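Local structure of dTDP-4-dehydrorhamnose 3,5-epimerase (Sulfolobus tokodaii, 2B9U) at residues 48-53 / 118-123; 86-91 / 114-119. The protein probably catalyses the 3,5-epimerization of dTDP-4-dehydro-6-deoxy-glucose to dTDP-4-dehydro-beta-L-rhamnose, a step in dTDP-L-rhamnose biosynthesis. One frame throughout, in Å; residues are numbered along the deposited sequence.

Contact 1. Residues 48-53 / 118-123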
loop_
_atom_site.group_PDB
_atom_site.type_symbol
_atom_site.label_atom_id
_atom_site.label_comp_id
_atom_site.label_asym_id
_atom_site.label_seq_id
_atom_site.Cartn_x
_atom_site.Cartn_y
_atom_site.Cartn_z
ATOM N N ASN A 48 6.214 -3.270 -0.944
ATOM C CA ASN A 48 7.312 -2.656 -0.194
ATOM C C ASN A 48 7.009 -1.192 0.126
ATOM O O ASN A 48 6.120 -0.595 -0.485
ATOM C CB ASN A 48 8.621 -2.731 -0.991
ATOM C CG ASN A 48 9.162 -4.157 -1.129
ATOM O OD1 ASN A 48 8.775 -5.054 -0.393
ATOM N ND2 ASN A 48 10.087 -4.348 -2.054
ATOM N N MET A 49 7.771 -0.628 1.065
ATOM C CA MET A 49 7.697 0.787 1.405
ATOM C C MET A 49 9.067 1.347 1.724
ATOM O O MET A 49 9.879 0.707 2.392
ATOM C CB MET A 49 6.747 1.034 2.591
ATOM C CG MET A 49 6.538 2.529 2.918
ATOM S SD MET A 49 5.322 2.850 4.209
ATOM C CE MET A 49 6.374 3.386 5.542
ATOM N N SER A 50 9.329 2.551 1.223
ATOM C CA SER A 50 10.540 3.275 1.589
ATOM C C SER A 50 10.194 4.673 2.030
ATOM O O SER A 50 9.206 5.255 1.560
ATOM C CB SER A 50 11.548 3.321 0.440
ATOM O OG SER A 50 11.067 4.067 -0.664
ATOM N N PHE A 51 11.002 5.201 2.948
ATOM C CA PHE A 51 10.987 6.609 3.257
ATOM C C PHE A 51 12.325 7.192 2.795
ATOM O O PHE A 51 13.383 6.667 3.115
ATOM C CB PHE A 51 10.782 6.847 4.750
ATOM C CG PHE A 51 11.092 8.254 5.176
ATOM C CD1 PHE A 51 10.267 9.319 4.769
ATOM C CD2 PHE A 51 12.210 8.529 5.953
ATOM C CE1 PHE A 51 10.558 10.631 5.143
ATOM C CE2 PHE A 51 12.500 9.833 6.330
ATOM C CZ PHE A 51 11.669 10.888 5.926
ATOM N N SER A 52 12.266 8.269 2.024
ATOM C CA SER A 52 13.449 8.846 1.434
ATOM C C SER A 52 13.494 10.326 1.769
ATOM O O SER A 52 12.540 11.052 1.516
ATOM C CB SER A 52 13.449 8.624 -0.088
ATOM O OG SER A 52 13.267 7.237 -0.389
ATOM N N ARG A 53 14.609 10.761 2.342
ATOM C CA ARG A 53 14.849 12.174 2.622
ATOM C C ARG A 53 15.064 12.888 1.309
ATOM O O ARG A 53 15.486 12.269 0.342
ATOM C CB ARG A 53 16.070 12.329 3.534
ATOM C CG ARG A 53 15.807 11.816 4.937
ATOM C CD ARG A 53 17.064 11.629 5.751
ATOM N NE ARG A 53 16.730 11.123 7.087
ATOM C CZ ARG A 53 17.584 11.022 8.102
ATOM N NH1 ARG A 53 18.852 11.406 7.970
ATOM N NH2 ARG A 53 17.162 10.543 9.265
ATOM N N HIS A 118 13.855 0.704 -12.701
ATOM C CA HIS A 118 13.123 1.769 -12.008
ATOM C C HIS A 118 13.977 2.562 -11.005
ATOM O O HIS A 118 14.724 2.006 -10.227
ATOM C CB HIS A 118 11.856 1.204 -11.322
ATOM C CG HIS A 118 11.259 2.124 -10.293
ATOM N ND1 HIS A 118 11.218 1.812 -8.953
ATOM C CD2 HIS A 118 10.716 3.357 -10.406
ATOM C CE1 HIS A 118 10.672 2.810 -8.283
ATOM N NE2 HIS A 118 10.355 3.759 -9.143
ATOM N N GLY A 119 13.832 3.870 -11.009
ATOM C CA GLY A 119 14.449 4.674 -9.976
ATOM C C GLY A 119 13.661 5.939 -9.753
ATOM O O GLY A 119 12.729 6.236 -10.501
ATOM N N PHE A 120 14.028 6.674 -8.711
ATOM C CA PHE A 120 13.453 7.991 -8.470
ATOM C C PHE A 120 14.397 8.842 -7.648
ATOM O O PHE A 120 15.264 8.312 -6.950
ATOM C CB PHE A 120 12.084 7.907 -7.768
ATOM C CG PHE A 120 12.130 7.298 -6.384
ATOM C CD1 PHE A 120 12.356 8.093 -5.257
ATOM C CD2 PHE A 120 11.915 5.939 -6.205
ATOM C CE1 PHE A 120 12.374 7.543 -3.989
ATOM C CE2 PHE A 120 11.937 5.377 -4.924
ATOM C CZ PHE A 120 12.164 6.169 -3.822
ATOM N N GLN A 121 14.219 10.155 -7.743
ATOM C CA GLN A 121 14.744 11.071 -6.747
ATOM C C GLN A 121 13.615 11.669 -5.901
ATOM O O GLN A 121 12.584 12.113 -6.432
ATOM C CB GLN A 121 15.593 12.179 -7.373
ATOM C CG GLN A 121 16.251 13.078 -6.317
ATOM C CD GLN A 121 17.254 14.043 -6.897
ATOM O OE1 GLN A 121 16.981 14.736 -7.880
ATOM N NE2 GLN A 121 18.417 14.110 -6.279
ATOM N N ALA A 122 13.804 11.652 -4.583
ATOM C CA ALA A 122 12.875 12.330 -3.680
ATOM C C ALA A 122 13.054 13.849 -3.816
ATOM O O ALA A 122 14.160 14.375 -3.633
ATOM C CB ALA A 122 13.077 11.854 -2.237
ATOM N N LEU A 123 11.963 14.534 -4.179
ATOM C CA LEU A 123 11.955 15.977 -4.371
ATOM C C LEU A 123 11.710 16.683 -3.031
ATOM O O LEU A 123 12.117 17.823 -2.809
ATOM C CB LEU A 123 10.900 16.370 -5.436
ATOM C CG LEU A 123 11.069 15.713 -6.815
ATOM C CD1 LEU A 123 9.998 16.151 -7.789
ATOM C CD2 LEU A 123 12.456 15.962 -7.437
#
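Two first torsions set F120 against S52. The phenylalanine has CG between its backbone N and carbonyl carbon (chi1 63°), which sends the ring off strand 116-122 toward residues 48-53; S52 turns OG beside its own backbone N (chi1 -53°) and meets the ring at its rim. The hydroxyl lies close to the plane of the ring and touches two neighbouring edge atoms, with OG 3.7 Å from F120 CE1 and 3.8 Å from F120 CZ. S50 OG approaches the same rim, 3.9 Å from F120 CZ. The serine oxygens thus face ring C-H groups, and neither is hydrogen-bonded across the contact. Their polar needs are met by other strands: S50 OG is hydrogen-bonded to Y130 OH of strand 126-133 and S52 OG to R58 NE of strand 57-63, so both hydroxyls are buried but satisfied.

The contact illustrates how the two sheets of the flattened, jelly roll-like barrel of the cupin superfamily pack together. Strand 44-52 belongs to one antiparallel sheet and strand 116-122 to the other; the segments lie across the interior with their axes 8.7 Å apart at closest and 40° between their directions, too far for backbone pairing, and side chains fill the interval. On the reverse side of residues 48-53, F51 points away from strand 116-122 and its ring meets F26 of the second subunit; a strand of that subunit pairs antiparallel with N48-F51, so that the sheet runs on across the interface.

Farther along, where the two strands draw together, A122 replaces the ring as the filler. Its methyl sits beside the S52 side chain, with CB to CB at 3.9 Å, and packs on the backbone as strand 44-52 ends: A122 CB lies 3.9 Å from S52 O and 3.6 Å from R53 O.

Contact 2. Residues 86-91 / 114-119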
loop_
_atom_site.group_PDB
_atom_site.type_symbol
_atom_site.label_atom_id
_atom_site.label_comp_id
_atom_site.label_asym_id
_atom_site.label_seq_id
_atom_site.Cartn_x
_atom_site.Cartn_y
_atom_site.Cartn_z
ATOM N N ASP A 86 13.858 1.462 -20.384
ATOM C CA ASP A 86 13.812 0.211 -21.161
ATOM C C ASP A 86 15.186 -0.395 -21.222
ATOM O O ASP A 86 16.095 0.190 -21.826
ATOM C CB ASP A 86 13.288 0.441 -22.583
ATOM C CG ASP A 86 12.933 -0.865 -23.313
ATOM O OD1 ASP A 86 13.327 -1.967 -22.878
ATOM O OD2 ASP A 86 12.229 -0.785 -24.338
ATOM N N VAL A 87 15.348 -1.550 -20.579
ATOM C CA VAL A 87 16.625 -2.264 -20.572
ATOM C C VAL A 87 16.518 -3.640 -21.259
ATOM O O VAL A 87 17.290 -4.561 -20.965
ATOM C CB VAL A 87 17.238 -2.400 -19.135
ATOM C CG1 VAL A 87 17.518 -1.027 -18.524
ATOM C CG2 VAL A 87 16.357 -3.273 -18.214
ATOM N N ARG A 88 15.549 -3.766 -22.163
ATOM C CA ARG A 88 15.441 -4.937 -23.045
ATOM C C ARG A 88 16.242 -4.669 -24.320
ATOM O O ARG A 88 15.870 -3.822 -25.133
ATOM C CB ARG A 88 13.975 -5.214 -23.397
ATOM C CG ARG A 88 13.061 -5.415 -22.206
ATOM C CD ARG A 88 11.599 -5.304 -22.591
ATOM N NE ARG A 88 11.222 -3.947 -22.975
ATOM C CZ ARG A 88 9.981 -3.565 -23.254
ATOM N NH1 ARG A 88 8.987 -4.441 -23.194
ATOM N NH2 ARG A 88 9.725 -2.305 -23.583
ATOM N N LYS A 89 17.345 -5.387 -24.483
ATOM C CA LYS A 89 18.259 -5.181 -25.615
ATOM C C LYS A 89 17.597 -5.101 -26.998
ATOM O O LYS A 89 17.937 -4.219 -27.798
ATOM C CB LYS A 89 19.349 -6.248 -25.618
ATOM C CG LYS A 89 20.643 -5.809 -24.944
ATOM C CD LYS A 89 21.720 -6.905 -24.999
ATOM C CE LYS A 89 22.335 -7.031 -26.405
ATOM N NZ LYS A 89 22.992 -5.768 -26.869
ATOM N N SER A 90 16.648 -6.002 -27.268
ATOM C CA SER A 90 16.056 -6.131 -28.605
ATOM C C SER A 90 14.806 -5.281 -28.759
ATOM O O SER A 90 14.067 -5.414 -29.745
ATOM C CB SER A 90 15.738 -7.597 -28.926
ATOM O OG SER A 90 14.542 -8.021 -28.286
ATOM N N SER A 91 14.568 -4.411 -27.783
ATOM C CA SER A 91 13.452 -3.485 -27.855
ATOM C C SER A 91 13.798 -2.332 -28.803
ATOM O O SER A 91 14.949 -1.884 -28.832
ATOM C CB SER A 91 13.096 -2.967 -26.459
ATOM O OG SER A 91 12.038 -2.034 -26.516
ATOM N N PRO A 114 7.605 -5.667 -16.495
ATOM C CA PRO A 114 8.967 -6.229 -16.551
ATOM C C PRO A 114 9.770 -5.787 -17.780
ATOM O O PRO A 114 9.198 -5.496 -18.824
ATOM C CB PRO A 114 8.726 -7.742 -16.614
ATOM C CG PRO A 114 7.395 -7.956 -16.020
ATOM C CD PRO A 114 6.580 -6.724 -16.362
ATOM N N GLY A 115 11.093 -5.752 -17.651
ATOM C CA GLY A 115 11.956 -5.295 -18.730
ATOM C C GLY A 115 12.438 -3.858 -18.595
ATOM O O GLY A 115 13.154 -3.377 -19.469
ATOM N N PHE A 116 12.036 -3.178 -17.506
ATOM C CA PHE A 116 12.478 -1.806 -17.212
ATOM C C PHE A 116 13.275 -1.723 -15.925
ATOM O O PHE A 116 13.034 -2.484 -15.001
ATOM C CB PHE A 116 11.276 -0.854 -17.069
ATOM C CG PHE A 116 10.586 -0.546 -18.362
ATOM C CD1 PHE A 116 9.672 -1.443 -18.908
ATOM C CD2 PHE A 116 10.845 0.650 -19.031
ATOM C CE1 PHE A 116 9.041 -1.157 -20.120
ATOM C CE2 PHE A 116 10.212 0.951 -20.235
ATOM C CZ PHE A 116 9.310 0.051 -20.780
ATOM N N ALA A 117 14.202 -0.766 -15.865
ATOM C CA ALA A 117 14.870 -0.416 -14.623
ATOM C C ALA A 117 14.191 0.802 -13.988
ATOM O O ALA A 117 14.004 1.819 -14.651
ATOM C CB ALA A 117 16.347 -0.114 -14.885
ATOM N N HIS A 118 13.855 0.704 -12.701
ATOM C CA HIS A 118 13.123 1.769 -12.008
ATOM C C HIS A 118 13.977 2.562 -11.005
ATOM O O HIS A 118 14.724 2.006 -10.227
ATOM C CB HIS A 118 11.856 1.204 -11.322
ATOM C CG HIS A 118 11.259 2.124 -10.293
ATOM N ND1 HIS A 118 11.218 1.812 -8.953
ATOM C CD2 HIS A 118 10.716 3.357 -10.406
ATOM C CE1 HIS A 118 10.672 2.810 -8.283
ATOM N NE2 HIS A 118 10.355 3.759 -9.143
ATOM N N GLY A 119 13.832 3.870 -11.009
ATOM C CA GLY A 119 14.449 4.674 -9.976
ATOM C C GLY A 119 13.661 5.939 -9.753
ATOM O O GLY A 119 12.729 6.236 -10.501
#
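R88 lies along G115 and reaches F116, just beyond the antiparallel, non-hydrogen-bonded pair of D86 with F116, where an Asx turn at D86 takes the chain out of the sheet. From CB the side chain runs to CG, which rests 3.4 Å from G115 O, and on to CD, 3.9 Å from G115 CA. The chain bends at chi3 (-68°), swinging the guanidinium back to its own segment. There NE gives D86 OD1 a nearly straight bond of 2.9 Å (172°), while NH2 donates to D86 OD2; this side-on salt bridge gives each carboxylate oxygen one guanidinium nitrogen. Backbone N of R88 also donates to OD1, from the opposite face of the carboxylate to NE, and this bond closes the Asx turn. At the tip, NH2 stands 3.7 Å from F116 CZ, and F116 CE1 lies over one guanidinium face, displaced toward its rim; the two planes are 46° apart.

Next to this, V87 N donates to G115 O (3.1 Å). Of the V87 methyls, CG2 touches G115 O and CG1 packs 3.9 Å from A117 CB.

In the fold
Strand 116-122 ties the two contacts together: contact 2 uses its start and the approach to it, contact 1 its end, and H118 and G119 belong to both ranges. Along the chain the order is 48-53, 86-91, 114-119, 118-123. The contact centres are about 19 Å apart, on opposite sides of the centre of the chain. They differ in kind. Contact 1 joins the two sheets across the barrel interior, next to the subunit interface, whereas contact 2 joins neighbours within one sheet, where strand 79-86 runs out into a loop. One strand thus takes part in both sheet-to-sheet packing and lateral pairing; both contacts lie away from Y137, predicted to stack on the substrate's thymidine ring.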